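Local coordinates for putative mRNA export protein (Chaetomium thermophilum, PDB 4WP2) that probably helps export mRNA from the nucleus to the cytoplasm, the piece here being the C-terminal UBA-like domain of the Mex67 export factor, at residues 14-23 with 50-61. Residues are numbered along the deposited sequence; the frame is centred on the assembly and turned at random.
Sequences SRRTGMNVEY and VPPEAFISQPQV
Over one face of the Tyr23 ring sits the methyl of Ala54, its CB 4.1 Å from the ring centroid in a CH-pi contact, while Asn20 OD1 lies in plane at the edge. Pro51 meets the phenol end obliquely, its CD 3.6 Å from Tyr23 CE2, so a long aromatic side chain spans from the alanine to the proline, with Val50 CG1 beside CD2. A serine in place of Tyr23 would probably leave Ala54 CB and the Pro51 ring without their aromatic partner and open a gap beside Val50. The Phe55 ring carries Met19 CG over one face, with Thr17 O and Pro52 O at its edge; the thioether, extended at chi2 (-176°), carries SD out against the Val50 methyls. The Arg16 guanidinium turns its edge to the terminal carboxylate, NE donating to Val61 OXT at 3.3 Å in a salt bridge and NH2 adding a weak bond.

In this three-helix, UBA-like TAP C-terminal domain, residues 50-61 follow helix 36-46 and run back along the turn joining helix 2-17 to helix 21-25. Gly18, the first residue after helix 2-17, has positive phi, and a CB there would clash with Ser57 O. Its own O accepts two bonds, from Ile56 N at 2.8 Å and from Ser57 N, while Asn20 N donates to Ala54 O at 2.7 Å, making a single bridge between Met19 and Phe55. Asparagine suits the N-cap of helix 21-25: with chi1 at 60°, its side-chain carbonyl reaches over the first turn, where OD1 accepts from Tyr23 N. Thr17 OG1 accepts from Met19 N in an ST turn and is also hydrogen-bonded to Val13 O, one turn back. Water 1 donates to both Ser14 OG and Ser57 OG, short hydroxyls linked across the segments; Ser14 OG in turn donates to Met19 O at 2.7 Å.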
loop_
_atom_site.group_PDB
_atom_site.type_symbol
_atom_site.label_atom_id
_atom_site.label_comp_id
_atom_site.label_asym_id
_atom_site.label_seq_id
_atom_site.Cartn_x
_atom_site.Cartn_y
_atom_site.Cartn_z
ATOM N N SER A 14 -27.156 30.206 9.275
ATOM C CA SER A 14 -26.911 30.406 10.700
ATOM C C SER A 14 -25.746 31.369 10.914
ATOM O O SER A 14 -25.817 32.263 11.754
ATOM C CB SER A 14 -26.634 29.068 11.386
ATOM O OG SER A 14 -26.332 29.241 12.761
ATOM N N ARG A 15 -24.674 31.173 10.150
ATOM C CA ARG A 15 -23.493 32.017 10.250
ATOM C C ARG A 15 -23.825 33.469 9.919
ATOM O O ARG A 15 -23.351 34.393 10.587
ATOM C CB ARG A 15 -22.385 31.503 9.317
ATOM C CG ARG A 15 -21.072 32.242 9.462
ATOM C CD ARG A 15 -20.025 31.742 8.482
ATOM N NE ARG A 15 -20.318 32.138 7.106
ATOM C CZ ARG A 15 -20.142 33.368 6.632
ATOM N NH1 ARG A 15 -19.696 34.334 7.426
ATOM N NH2 ARG A 15 -20.424 33.639 5.365
ATOM N N ARG A 16 -24.617 33.665 8.870
ATOM C CA ARG A 16 -24.940 35.004 8.396
ATOM C C ARG A 16 -25.980 35.724 9.269
ATOM O O ARG A 16 -25.850 36.927 9.523
ATOM C CB ARG A 16 -25.464 34.944 6.960
ATOM C CG ARG A 16 -24.402 34.628 5.914
ATOM C CD ARG A 16 -23.474 35.802 5.666
ATOM N NE ARG A 16 -24.152 36.882 4.955
ATOM C CZ ARG A 16 -24.417 36.878 3.653
ATOM N NH1 ARG A 16 -24.091 35.833 2.905
ATOM N NH2 ARG A 16 -25.035 37.916 3.107
ATOM N N THR A 17 -26.997 34.996 9.733
ATOM C CA THR A 17 -28.125 35.612 10.438
ATOM C C THR A 17 -27.994 35.596 11.956
ATOM O O THR A 17 -28.631 36.398 12.640
ATOM C CB THR A 17 -29.464 34.928 10.097
ATOM O OG1 THR A 17 -29.471 33.593 10.614
ATOM C CG2 THR A 17 -29.700 34.910 8.595
ATOM N N GLY A 18 -27.211 34.659 12.477
ATOM C CA GLY A 18 -27.078 34.488 13.914
ATOM C C GLY A 18 -28.121 33.559 14.516
ATOM O O GLY A 18 -28.087 33.285 15.717
ATOM N N MET A 19 -29.044 33.070 13.689
ATOM C CA MET A 19 -30.085 32.156 14.161
ATOM C C MET A 19 -29.561 30.753 14.397
ATOM O O MET A 19 -28.594 30.334 13.769
ATOM C CB MET A 19 -31.229 32.088 13.153
ATOM C CG MET A 19 -32.060 33.350 13.050
ATOM S SD MET A 19 -33.468 33.183 11.927
ATOM C CE MET A 19 -32.661 32.812 10.367
ATOM N N ASN A 20 -30.222 30.006 15.279
ATOM C CA ASN A 20 -29.854 28.611 15.491
ATOM C C ASN A 20 -30.227 27.771 14.257
ATOM O O ASN A 20 -30.833 28.280 13.306
ATOM C CB ASN A 20 -30.520 28.059 16.759
ATOM C CG ASN A 20 -32.046 28.108 16.703
ATOM O OD1 ASN A 20 -32.649 28.056 15.632
ATOM N ND2 ASN A 20 -32.676 28.176 17.872
ATOM N N VAL A 21 -29.879 26.490 14.263
ATOM C CA VAL A 21 -30.080 25.680 13.060
ATOM C C VAL A 21 -31.564 25.468 12.747
ATOM O O VAL A 21 -31.945 25.355 11.581
ATOM C CB VAL A 21 -29.365 24.307 13.158
ATOM C CG1 VAL A 21 -27.867 24.504 13.315
ATOM C CG2 VAL A 21 -29.925 23.476 14.290
ATOM N N GLU A 22 -32.413 25.411 13.768
ATOM C CA GLU A 22 -33.842 25.196 13.524
ATOM C C GLU A 22 -34.455 26.350 12.723
ATOM O O GLU A 22 -35.122 26.137 11.708
ATOM C CB GLU A 22 -34.604 25.030 14.836
ATOM C CG GLU A 22 -36.108 24.914 14.636
ATOM C CD GLU A 22 -36.864 24.738 15.936
ATOM O OE1 GLU A 22 -36.259 24.929 17.012
ATOM O OE2 GLU A 22 -38.064 24.397 15.880
ATOM N N TYR A 23 -34.208 27.573 13.166
ATOM C CA TYR A 23 -34.800 28.731 12.508
ATOM C C TYR A 23 -34.106 29.005 11.173
ATOM O O TYR A 23 -34.746 29.431 10.213
ATOM C CB TYR A 23 -34.766 29.945 13.445
ATOM C CG TYR A 23 -35.988 29.979 14.336
ATOM C CD1 TYR A 23 -36.065 29.180 15.467
ATOM C CD2 TYR A 23 -37.088 30.764 14.010
ATOM C CE1 TYR A 23 -37.197 29.187 16.274
ATOM C CE2 TYR A 23 -38.221 30.778 14.809
ATOM C CZ TYR A 23 -38.270 29.985 15.938
ATOM O OH TYR A 23 -39.391 29.991 16.739
ATOM N N VAL A 50 -38.760 36.747 14.625
ATOM C CA VAL A 50 -37.965 35.628 15.128
ATOM C C VAL A 50 -37.735 35.813 16.626
ATOM O O VAL A 50 -37.289 36.874 17.047
ATOM C CB VAL A 50 -36.604 35.504 14.404
ATOM C CG1 VAL A 50 -35.750 34.389 15.026
ATOM C CG2 VAL A 50 -36.811 35.253 12.916
ATOM N N PRO A 51 -38.040 34.785 17.437
ATOM C CA PRO A 51 -37.841 34.977 18.878
ATOM C C PRO A 51 -36.376 35.244 19.233
ATOM O O PRO A 51 -35.495 34.630 18.639
ATOM C CB PRO A 51 -38.320 33.651 19.481
ATOM C CG PRO A 51 -38.322 32.674 18.359
ATOM C CD PRO A 51 -38.589 33.457 17.122
ATOM N N PRO A 52 -36.121 36.133 20.208
ATOM C CA PRO A 52 -34.728 36.460 20.542
ATOM C C PRO A 52 -33.912 35.261 21.008
ATOM O O PRO A 52 -32.707 35.231 20.773
ATOM C CB PRO A 52 -34.868 37.503 21.665
ATOM C CG PRO A 52 -36.274 37.392 22.152
ATOM C CD PRO A 52 -37.081 36.936 20.984
ATOM N N GLU A 53 -34.557 34.290 21.650
ATOM C CA GLU A 53 -33.855 33.109 22.152
ATOM C C GLU A 53 -33.290 32.234 21.023
ATOM O O GLU A 53 -32.416 31.402 21.254
ATOM C CB GLU A 53 -34.771 32.282 23.059
ATOM C CG GLU A 53 -36.032 31.744 22.406
ATOM C CD GLU A 53 -37.239 32.651 22.584
ATOM O OE1 GLU A 53 -37.067 33.848 22.893
ATOM O OE2 GLU A 53 -38.372 32.156 22.410
ATOM N N ALA A 54 -33.787 32.428 19.810
ATOM C CA ALA A 54 -33.349 31.653 18.654
ATOM C C ALA A 54 -31.944 32.044 18.188
ATOM O O ALA A 54 -31.344 31.345 17.373
ATOM C CB ALA A 54 -34.341 31.819 17.517
ATOM N N PHE A 55 -31.419 33.154 18.707
ATOM C CA PHE A 55 -30.137 33.703 18.248
ATOM C C PHE A 55 -28.943 33.191 19.054
ATOM O O PHE A 55 -28.890 33.352 20.272
ATOM C CB PHE A 55 -30.180 35.230 18.280
ATOM C CG PHE A 55 -31.001 35.825 17.166
ATOM C CD1 PHE A 55 -32.368 36.000 17.317
ATOM C CD2 PHE A 55 -30.410 36.196 15.974
ATOM C CE1 PHE A 55 -33.126 36.540 16.298
ATOM C CE2 PHE A 55 -31.166 36.738 14.945
ATOM C CZ PHE A 55 -32.522 36.910 15.109
ATOM N N ILE A 56 -28.035 32.488 18.378
ATOM C CA ILE A 56 -26.823 31.966 19.024
ATOM C C ILE A 56 -25.486 32.601 18.603
ATOM O O ILE A 56 -24.423 32.227 19.121
ATOM C CB ILE A 56 -26.717 30.451 18.762
ATOM C CG1 ILE A 56 -26.679 30.182 17.253
ATOM C CG2 ILE A 56 -27.889 29.728 19.419
ATOM C CD1 ILE A 56 -26.561 28.721 16.881
ATOM N N SER A 57 -25.518 33.530 17.655
ATOM C CA SER A 57 -24.294 34.208 17.214
ATOM C C SER A 57 -24.625 35.590 16.646
ATOM O O SER A 57 -25.786 35.968 16.542
ATOM C CB SER A 57 -23.508 33.355 16.205
ATOM O OG SER A 57 -24.243 33.122 15.023
ATOM N N GLN A 58 -23.603 36.342 16.265
ATOM C CA GLN A 58 -23.825 37.710 15.822
ATOM C C GLN A 58 -24.535 37.841 14.481
ATOM O O GLN A 58 -24.129 37.224 13.505
ATOM C CB GLN A 58 -22.468 38.411 15.734
ATOM C CG GLN A 58 -22.528 39.866 15.331
ATOM C CD GLN A 58 -21.216 40.592 15.566
ATOM O OE1 GLN A 58 -20.244 40.018 16.076
ATOM N NE2 GLN A 58 -21.172 41.854 15.171
ATOM N N PRO A 59 -25.588 38.684 14.423
ATOM C CA PRO A 59 -26.194 38.925 13.112
ATOM C C PRO A 59 -25.195 39.627 12.215
ATOM O O PRO A 59 -24.622 40.632 12.632
ATOM C CB PRO A 59 -27.398 39.822 13.423
ATOM C CG PRO A 59 -27.680 39.628 14.872
ATOM C CD PRO A 59 -26.343 39.341 15.506
ATOM N N GLN A 60 -25.020 39.137 10.995
ATOM C CA GLN A 60 -24.019 39.705 10.102
ATOM C C GLN A 60 -24.392 39.458 8.645
ATOM O O GLN A 60 -23.546 39.092 7.832
ATOM C CB GLN A 60 -22.635 39.124 10.420
ATOM C CG GLN A 60 -22.593 37.606 10.532
ATOM C CD GLN A 60 -21.323 37.102 11.202
ATOM O OE1 GLN A 60 -20.846 37.684 12.178
ATOM N NE2 GLN A 60 -20.777 36.006 10.686
ATOM N N VAL A 61 -25.685 39.570 8.358
ATOM C CA VAL A 61 -26.204 39.520 6.992
ATOM C C VAL A 61 -25.396 40.445 6.077
ATOM O O VAL A 61 -25.767 41.601 5.877
ATOM C CB VAL A 61 -27.701 39.885 6.940
ATOM C CG1 VAL A 61 -28.215 39.889 5.500
ATOM C CG2 VAL A 61 -28.512 38.898 7.775
ATOM O OXT VAL A 61 -24.333 40.099 5.557
HETATM O O HOH W 1 -24.094 30.576 14.034
HETATM O O HOH W 2 -23.029 34.691 13.291
#